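Local structure of nsp9 (Porcine coronavirus HKU15, 5YM6) at residues K46-K50 against V82-F86. The protein probably binds single-stranded nucleic acid during coronavirus replication, with dimerization enhancing its affinity. Residues are numbered along the deposited sequence; the frame is centred on the assembly and turned at random.
Sequences KDNLK and VYLYF
Tyr-85 lays its ring against Leu-49, whose CB sits over one face, 3.6 Å from CZ of Tyr-85; the two side chains cross at about a right angle. With CG of Tyr-85 anti to the carbonyl carbon (chi1 -58°), the ring reaches across to the turn before strand 49-55, and its hydroxyl sits between a backbone carbonyl and a backbone amide there. Tyr-85 OH donates to Lys-46 O at 2.7 Å, from out of the carbonyl plane. Leu-49 N donates to the same OH at 3.2 Å in a nearly straight bond (170°). Two residues earlier on each segment, Asp-47 places its CB over a face of the Tyr-83 ring, 3.6 Å from the centroid, a CH-pi contact offset toward the rim. The acceptor carbonyl, Lys-46 O, also approaches CD2 of Tyr-83 obliquely at 3.5 Å. The ammonium group of Lys-46 turns elsewhere, to a salt bridge with Asp-18, and Pro-68 packs on both tyrosines. The contact thus ties the connection between strands 36-44 and 49-55 to strand 82-86 within the nsp9 barrel-like fold. Acting as donor and acceptor together, the buried phenol satisfies a carbonyl and an amide three residues apart, which probably helps hold the shape of the turn.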
ATOM      1  N   LYS B  46      -0.016 -22.611  -7.187  1.00 23.60           N
ATOM      2  CA  LYS B  46       0.571 -23.629  -6.305  1.00 24.49           C
ATOM      3  C   LYS B  46       0.587 -23.126  -4.865  1.00 27.43           C
ATOM      4  O   LYS B  46       0.920 -21.956  -4.623  1.00 23.99           O
ATOM      5  CB  LYS B  46       1.987 -23.992  -6.748  1.00 28.79           C
ATOM      6  CG  LYS B  46       2.093 -24.661  -8.119  1.00 28.50           C
ATOM      7  CD  LYS B  46       3.518 -25.165  -8.377  1.00 35.48           C
ATOM      8  CE  LYS B  46       3.958 -26.151  -7.293  1.00 40.02           C
ATOM      9  NZ  LYS B  46       5.395 -26.579  -7.361  1.00 35.54           N
ATOM     10  N   ASP B  47       0.252 -23.996  -3.911  1.00 25.18           N
ATOM     11  CA  ASP B  47       0.208 -23.580  -2.510  1.00 27.05           C
ATOM     12  C   ASP B  47       1.458 -23.986  -1.723  1.00 24.63           C
ATOM     13  O   ASP B  47       1.537 -23.742  -0.518  1.00 28.14           O
ATOM     14  CB  ASP B  47      -1.055 -24.126  -1.821  1.00 28.65           C
ATOM     15  CG  ASP B  47      -1.030 -25.647  -1.596  1.00 31.41           C
ATOM     16  OD1 ASP B  47      -0.134 -26.357  -2.095  1.00 30.03           O
ATOM     17  OD2 ASP B  47      -1.948 -26.134  -0.907  1.00 30.12           O
ATOM     18  N   ASN B  48       2.446 -24.558  -2.410  1.00 24.09           N
ATOM     19  CA  ASN B  48       3.607 -25.125  -1.731  1.00 27.36           C
ATOM     20  C   ASN B  48       4.943 -24.489  -2.097  1.00 25.80           C
ATOM     21  O   ASN B  48       5.983 -25.138  -1.991  1.00 23.89           O
ATOM     22  CB  ASN B  48       3.694 -26.637  -1.989  1.00 28.96           C
ATOM     23  CG  ASN B  48       3.799 -26.980  -3.469  1.00 25.95           C
ATOM     24  OD1 ASN B  48       3.243 -26.293  -4.306  1.00 30.14           O
ATOM     25  ND2 ASN B  48       4.524 -28.054  -3.787  1.00 30.96           N
ATOM     26  N   LEU B  49       4.934 -23.222  -2.502  1.00 22.30           N
ATOM     27  CA  LEU B  49       6.188 -22.574  -2.873  1.00 20.61           C
ATOM     28  C   LEU B  49       6.997 -22.201  -1.628  1.00 23.36           C
ATOM     29  O   LEU B  49       6.446 -21.759  -0.617  1.00 24.96           O
ATOM     30  CB  LEU B  49       5.926 -21.328  -3.733  1.00 19.05           C
ATOM     31  CG  LEU B  49       5.129 -21.624  -5.008  1.00 23.46           C
ATOM     32  CD1 LEU B  49       5.016 -20.379  -5.866  1.00 23.30           C
ATOM     33  CD2 LEU B  49       5.777 -22.768  -5.805  1.00 26.52           C
ATOM     34  N   LYS B  50       8.311 -22.364  -1.719  1.00 24.33           N
ATOM     35  CA  LYS B  50       9.190 -22.058  -0.603  1.00 25.54           C
ATOM     36  C   LYS B  50      10.146 -20.904  -0.894  1.00 21.03           C
ATOM     37  O   LYS B  50      10.406 -20.071  -0.022  1.00 24.45           O
ATOM     38  CB  LYS B  50       9.987 -23.305  -0.213  1.00 27.20           C
ATOM     39  CG  LYS B  50      10.951 -23.083   0.942  1.00 35.22           C
ATOM     40  CD  LYS B  50      11.740 -24.342   1.253  1.00 39.76           C
ATOM     41  CE  LYS B  50      12.822 -24.073   2.290  1.00 39.46           C
ATOM     42  NZ  LYS B  50      13.628 -25.303   2.529  1.00 43.80           N
ATOM     43  N   VAL B  82      -6.015 -18.441  -6.135  1.00 34.62           N
ATOM     44  CA  VAL B  82      -4.641 -17.974  -6.306  1.00 35.16           C
ATOM     45  C   VAL B  82      -3.973 -17.893  -4.937  1.00 28.24           C
ATOM     46  O   VAL B  82      -4.654 -17.669  -3.944  1.00 32.09           O
ATOM     47  CB  VAL B  82      -4.609 -16.576  -6.985  1.00 35.75           C
ATOM     48  CG1 VAL B  82      -3.207 -16.212  -7.405  1.00 34.63           C
ATOM     49  CG2 VAL B  82      -5.551 -16.549  -8.186  1.00 42.95           C
ATOM     50  N   TYR B  83      -2.653 -18.073  -4.868  1.00 27.48           N
ATOM     51  CA  TYR B  83      -1.940 -17.851  -3.608  1.00 24.65           C
ATOM     52  C   TYR B  83      -0.941 -16.718  -3.719  1.00 24.38           C
ATOM     53  O   TYR B  83      -0.128 -16.693  -4.631  1.00 22.70           O
ATOM     54  CB  TYR B  83      -1.224 -19.116  -3.158  1.00 25.10           C
ATOM     55  CG  TYR B  83      -2.191 -20.244  -2.941  1.00 24.39           C
ATOM     56  CD1 TYR B  83      -2.886 -20.374  -1.742  1.00 28.21           C
ATOM     57  CD2 TYR B  83      -2.441 -21.155  -3.950  1.00 25.84           C
ATOM     58  CE1 TYR B  83      -3.795 -21.410  -1.561  1.00 31.42           C
ATOM     59  CE2 TYR B  83      -3.330 -22.181  -3.780  1.00 31.30           C
ATOM     60  CZ  TYR B  83      -4.007 -22.304  -2.589  1.00 32.77           C
ATOM     61  OH  TYR B  83      -4.904 -23.347  -2.449  1.00 35.61           O
ATOM     62  N   LEU B  84      -1.023 -15.788  -2.783  1.00 22.15           N
ATOM     63  CA  LEU B  84      -0.122 -14.648  -2.717  1.00 22.46           C
ATOM     64  C   LEU B  84       0.951 -14.935  -1.680  1.00 21.73           C
ATOM     65  O   LEU B  84       0.637 -15.326  -0.538  1.00 23.46           O
ATOM     66  CB  LEU B  84      -0.897 -13.371  -2.351  1.00 22.45           C
ATOM     67  CG  LEU B  84      -0.085 -12.110  -2.022  1.00 24.42           C
ATOM     68  CD1 LEU B  84       0.534 -11.535  -3.266  1.00 23.71           C
ATOM     69  CD2 LEU B  84      -0.965 -11.047  -1.342  1.00 29.78           C
ATOM     70  N   TYR B  85       2.212 -14.770  -2.072  1.00 20.74           N
ATOM     71  CA  TYR B  85       3.331 -14.966  -1.158  1.00 17.38           C
ATOM     72  C   TYR B  85       4.137 -13.690  -1.102  1.00 19.92           C
ATOM     73  O   TYR B  85       4.616 -13.233  -2.143  1.00 18.45           O
ATOM     74  CB  TYR B  85       4.282 -16.066  -1.619  1.00 18.75           C
ATOM     75  CG  TYR B  85       3.741 -17.457  -1.841  1.00 20.18           C
ATOM     76  CD1 TYR B  85       3.010 -17.766  -2.983  1.00 19.00           C
ATOM     77  CD2 TYR B  85       4.045 -18.479  -0.954  1.00 17.76           C
ATOM     78  CE1 TYR B  85       2.552 -19.058  -3.206  1.00 21.42           C
ATOM     79  CE2 TYR B  85       3.603 -19.770  -1.181  1.00 22.54           C
ATOM     80  CZ  TYR B  85       2.855 -20.047  -2.303  1.00 21.81           C
ATOM     81  OH  TYR B  85       2.414 -21.329  -2.526  1.00 24.80           O
ATOM     82  N   PHE B  86       4.307 -13.121   0.090  1.00 17.32           N
ATOM     83  CA  PHE B  86       5.227 -12.011   0.240  1.00 19.12           C
ATOM     84  C   PHE B  86       6.633 -12.539   0.428  1.00 16.89           C
ATOM     85  O   PHE B  86       6.841 -13.619   0.984  1.00 21.44           O
ATOM     86  CB  PHE B  86       4.839 -11.115   1.415  1.00 17.92           C
ATOM     87  CG  PHE B  86       3.658 -10.254   1.128  1.00 18.91           C
ATOM     88  CD1 PHE B  86       3.763  -9.211   0.230  1.00 22.54           C
ATOM     89  CD2 PHE B  86       2.440 -10.509   1.723  1.00 29.89           C
ATOM     90  CE1 PHE B  86       2.677  -8.414  -0.057  1.00 25.43           C
ATOM     91  CE2 PHE B  86       1.351  -9.710   1.446  1.00 32.55           C
ATOM     92  CZ  PHE B  86       1.476  -8.666   0.553  1.00 26.85           C
TER